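PDB 2OX8: scavenger receptor with C-type lectin type I from Homo sapiens, which binds the leukocyte cell-surface glycan Lewis(x) through a C-type lectin carbohydrate-recognition domain. Local coordinates for residues I64-S69 with N73-L78. Numbering follows the deposited sequence.
Sequences IGLTDS and NEWKWL. With ZN (zinc ion), chain H.
Asp68 lies against one face of the Trp75 indole: its CB makes a CH-pi contact 3.3 Å from the centroid of the five-membered ring, and its carboxylate continues over the same ring system, the two planes only 16° apart. A chi1 of 82° sets the Asp68 carboxylate between its own backbone N and carbonyl carbon, and from there OD1 and OD2 both grip a zinc ion, at 2.1 Å for OD1. Glu72, His100 and Asp105 complete this metal site. Leu66 meets the same indole differently, its CG lying in the ring plane at the edge, 3.7 Å from Trp75 CE3. It thus stands between two tryptophans, since its CB packs 3.7 Å from Trp77 CZ3 while its CD1 lies over the rim of a Trp77 face. Thr67 and Lys76 are a hydrogen-bonded antiparallel pair, with Lys76 N to Thr67 O 2.9 Å and nearly straight (170°); Leu66 and Trp77 are the adjoining non-hydrogen-bonded pair. At the corner Gly65 centres an inverse gamma turn, and its O accepts a more bent bond from Leu78 N (3.0 Å). This hairpin of strands 62-67 and 76-77 belongs to the C-type lectin domain, Asp68 binding zinc where the first strand runs out into the loop. Leu66 and Trp75 both pack on Ala107 of strand 106-109; Trp75 meets Trp88 edge-to-face, as Trp77 does Trp115 of strand 115-118, while Thr67 and Leu78 touch helix 26-35.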
ATOM      1  N   ILE A  64       0.173   1.587  -0.830  1.00 18.39           N
ATOM      2  CA  ILE A  64      -0.265   0.684   0.233  1.00 16.81           C
ATOM      3  C   ILE A  64      -0.250   1.514   1.535  1.00 16.64           C
ATOM      4  O   ILE A  64       0.392   2.563   1.587  1.00 17.79           O
ATOM      5  CB  ILE A  64       0.631  -0.573   0.327  1.00 16.34           C
ATOM      6  CG1 ILE A  64       2.092  -0.216   0.610  1.00 17.47           C
ATOM      7  CG2 ILE A  64       0.555  -1.322  -0.973  1.00 16.76           C
ATOM      8  CD1 ILE A  64       3.008  -1.465   0.758  1.00 11.77           C
ATOM      9  N   GLY A  65      -0.968   1.084   2.564  1.00 16.11           N
ATOM     10  CA  GLY A  65      -1.026   1.875   3.790  1.00 18.78           C
ATOM     11  C   GLY A  65       0.199   1.752   4.683  1.00 19.62           C
ATOM     12  O   GLY A  65       0.099   1.330   5.836  1.00 18.17           O
ATOM     13  N   LEU A  66       1.351   2.135   4.146  1.00 18.43           N
ATOM     14  CA  LEU A  66       2.609   2.033   4.858  1.00 19.93           C
ATOM     15  C   LEU A  66       3.349   3.337   4.698  1.00 23.22           C
ATOM     16  O   LEU A  66       3.469   3.868   3.582  1.00 23.89           O
ATOM     17  CB  LEU A  66       3.436   0.879   4.284  1.00 18.83           C
ATOM     18  CG  LEU A  66       4.741   0.485   4.982  1.00 20.46           C
ATOM     19  CD1 LEU A  66       4.517   0.302   6.482  1.00 16.20           C
ATOM     20  CD2 LEU A  66       5.274  -0.805   4.349  1.00 16.77           C
ATOM     21  N   THR A  67       3.839   3.853   5.821  1.00 23.37           N
ATOM     22  CA  THR A  67       4.543   5.122   5.838  1.00 24.81           C
ATOM     23  C   THR A  67       5.560   5.185   6.976  1.00 23.89           C
ATOM     24  O   THR A  67       5.512   4.376   7.908  1.00 18.63           O
ATOM     25  CB  THR A  67       3.527   6.265   6.015  1.00 28.90           C
ATOM     26  OG1 THR A  67       2.869   6.128   7.287  1.00 29.55           O
ATOM     27  CG2 THR A  67       2.462   6.198   4.917  1.00 28.69           C
ATOM     28  N   ASP A  68       6.485   6.138   6.887  1.00 25.18           N
ATOM     29  CA  ASP A  68       7.481   6.322   7.945  1.00 30.07           C
ATOM     30  C   ASP A  68       7.460   7.780   8.418  1.00 33.43           C
ATOM     31  O   ASP A  68       8.269   8.194   9.247  1.00 34.71           O
ATOM     32  CB  ASP A  68       8.882   5.919   7.460  1.00 29.05           C
ATOM     33  CG  ASP A  68       9.580   7.012   6.674  1.00 28.43           C
ATOM     34  OD1 ASP A  68       8.905   7.718   5.892  1.00 25.36           O
ATOM     35  OD2 ASP A  68      10.816   7.153   6.834  1.00 27.36           O
ATOM     36  N   SER A  69       6.494   8.532   7.897  1.00 36.72           N
ATOM     37  CA  SER A  69       6.300   9.941   8.208  1.00 41.16           C
ATOM     38  C   SER A  69       6.156  10.300   9.695  1.00 43.72           C
ATOM     39  O   SER A  69       6.546  11.393  10.102  1.00 45.72           O
ATOM     40  CB  SER A  69       5.082  10.467   7.446  1.00 41.21           C
ATOM     41  OG  SER A  69       3.901   9.792   7.849  1.00 42.97           O
ATOM     42  N   ASN A  73      12.276   6.349   9.198  1.00 47.21           N
ATOM     43  CA  ASN A  73      12.815   4.988   9.207  1.00 45.94           C
ATOM     44  C   ASN A  73      12.061   3.992  10.080  1.00 44.31           C
ATOM     45  O   ASN A  73      12.461   2.832  10.178  1.00 42.91           O
ATOM     46  CB  ASN A  73      14.285   4.991   9.620  1.00 47.57           C
ATOM     47  CG  ASN A  73      15.088   6.034   8.885  1.00 50.05           C
ATOM     48  OD1 ASN A  73      14.985   6.169   7.663  1.00 51.58           O
ATOM     49  ND2 ASN A  73      15.904   6.782   9.627  1.00 51.19           N
ATOM     50  N   GLU A  74      10.983   4.445  10.718  1.00 42.76           N
ATOM     51  CA  GLU A  74      10.160   3.578  11.573  1.00 42.47           C
ATOM     52  C   GLU A  74       8.854   3.329  10.796  1.00 39.85           C
ATOM     53  O   GLU A  74       7.805   3.918  11.095  1.00 40.20           O
ATOM     54  CB  GLU A  74       9.896   4.285  12.920  1.00 45.29           C
ATOM     55  CG  GLU A  74       9.352   3.406  14.062  1.00 49.70           C
ATOM     56  CD  GLU A  74       9.259   4.165  15.397  1.00 53.01           C
ATOM     57  OE1 GLU A  74       8.538   3.714  16.323  1.00 53.03           O
ATOM     58  OE2 GLU A  74       9.921   5.218  15.520  1.00 55.78           O
ATOM     59  N   TRP A  75       8.937   2.457   9.791  1.00 35.34           N
ATOM     60  CA  TRP A  75       7.799   2.153   8.926  1.00 31.85           C
ATOM     61  C   TRP A  75       6.675   1.445   9.636  1.00 30.62           C
ATOM     62  O   TRP A  75       6.892   0.452  10.332  1.00 30.87           O
ATOM     63  CB  TRP A  75       8.255   1.352   7.685  1.00 28.36           C
ATOM     64  CG  TRP A  75       9.125   2.192   6.791  1.00 24.17           C
ATOM     65  CD1 TRP A  75      10.397   2.618   7.067  1.00 24.14           C
ATOM     66  CD2 TRP A  75       8.716   2.904   5.610  1.00 22.57           C
ATOM     67  NE1 TRP A  75      10.791   3.563   6.153  1.00 23.37           N
ATOM     68  CE2 TRP A  75       9.785   3.759   5.247  1.00 19.44           C
ATOM     69  CE3 TRP A  75       7.550   2.907   4.829  1.00 21.30           C
ATOM     70  CZ2 TRP A  75       9.724   4.610   4.142  1.00 17.81           C
ATOM     71  CZ3 TRP A  75       7.489   3.755   3.726  1.00 20.88           C
ATOM     72  CH2 TRP A  75       8.572   4.597   3.394  1.00 21.13           C
ATOM     73  N   LYS A  76       5.468   1.976   9.451  1.00 29.13           N
ATOM     74  CA  LYS A  76       4.267   1.429  10.072  1.00 27.14           C
ATOM     75  C   LYS A  76       3.045   1.493   9.169  1.00 25.54           C
ATOM     76  O   LYS A  76       2.941   2.340   8.278  1.00 24.16           O
ATOM     77  CB  LYS A  76       3.928   2.202  11.347  1.00 29.59           C
ATOM     78  CG  LYS A  76       4.925   2.116  12.480  1.00 29.26           C
ATOM     79  CD  LYS A  76       4.447   3.025  13.593  1.00 32.50           C
ATOM     80  CE  LYS A  76       5.447   3.161  14.725  1.00 34.24           C
ATOM     81  NZ  LYS A  76       5.105   4.373  15.528  1.00 36.93           N
ATOM     82  N   TRP A  77       2.108   0.588   9.422  1.00 24.40           N
ATOM     83  CA  TRP A  77       0.863   0.553   8.681  1.00 21.95           C
ATOM     84  C   TRP A  77       0.030   1.661   9.315  1.00 21.73           C
ATOM     85  O   TRP A  77       0.223   1.959  10.495  1.00 24.68           O
ATOM     86  CB  TRP A  77       0.185  -0.794   8.879  1.00 22.41           C
ATOM     87  CG  TRP A  77       0.926  -1.929   8.278  1.00 23.26           C
ATOM     88  CD1 TRP A  77       1.507  -2.966   8.939  1.00 26.00           C
ATOM     89  CD2 TRP A  77       1.121  -2.182   6.879  1.00 22.90           C
ATOM     90  NE1 TRP A  77       2.050  -3.857   8.040  1.00 26.94           N
ATOM     91  CE2 TRP A  77       1.827  -3.399   6.770  1.00 21.79           C
ATOM     92  CE3 TRP A  77       0.764  -1.499   5.710  1.00 23.44           C
ATOM     93  CZ2 TRP A  77       2.186  -3.950   5.541  1.00 21.86           C
ATOM     94  CZ3 TRP A  77       1.123  -2.050   4.482  1.00 23.95           C
ATOM     95  CH2 TRP A  77       1.828  -3.263   4.411  1.00 22.80           C
ATOM     96  N   LEU A  78      -0.882   2.269   8.560  1.00 19.25           N
ATOM     97  CA  LEU A  78      -1.699   3.365   9.091  1.00 19.81           C
ATOM     98  C   LEU A  78      -2.394   3.091  10.444  1.00 20.21           C
ATOM     99  O   LEU A  78      -2.977   3.999  11.033  1.00 21.54           O
ATOM    100  CB  LEU A  78      -2.762   3.779   8.067  1.00 16.65           C
ATOM    101  CG  LEU A  78      -2.272   4.245   6.703  1.00 15.58           C
ATOM    102  CD1 LEU A  78      -3.449   4.348   5.755  1.00 11.01           C
ATOM    103  CD2 LEU A  78      -1.545   5.558   6.828  1.00 14.44           C
TER
HETATM  104 ZN    ZN H   4      10.784   8.633   5.450  1.00 34.38          ZN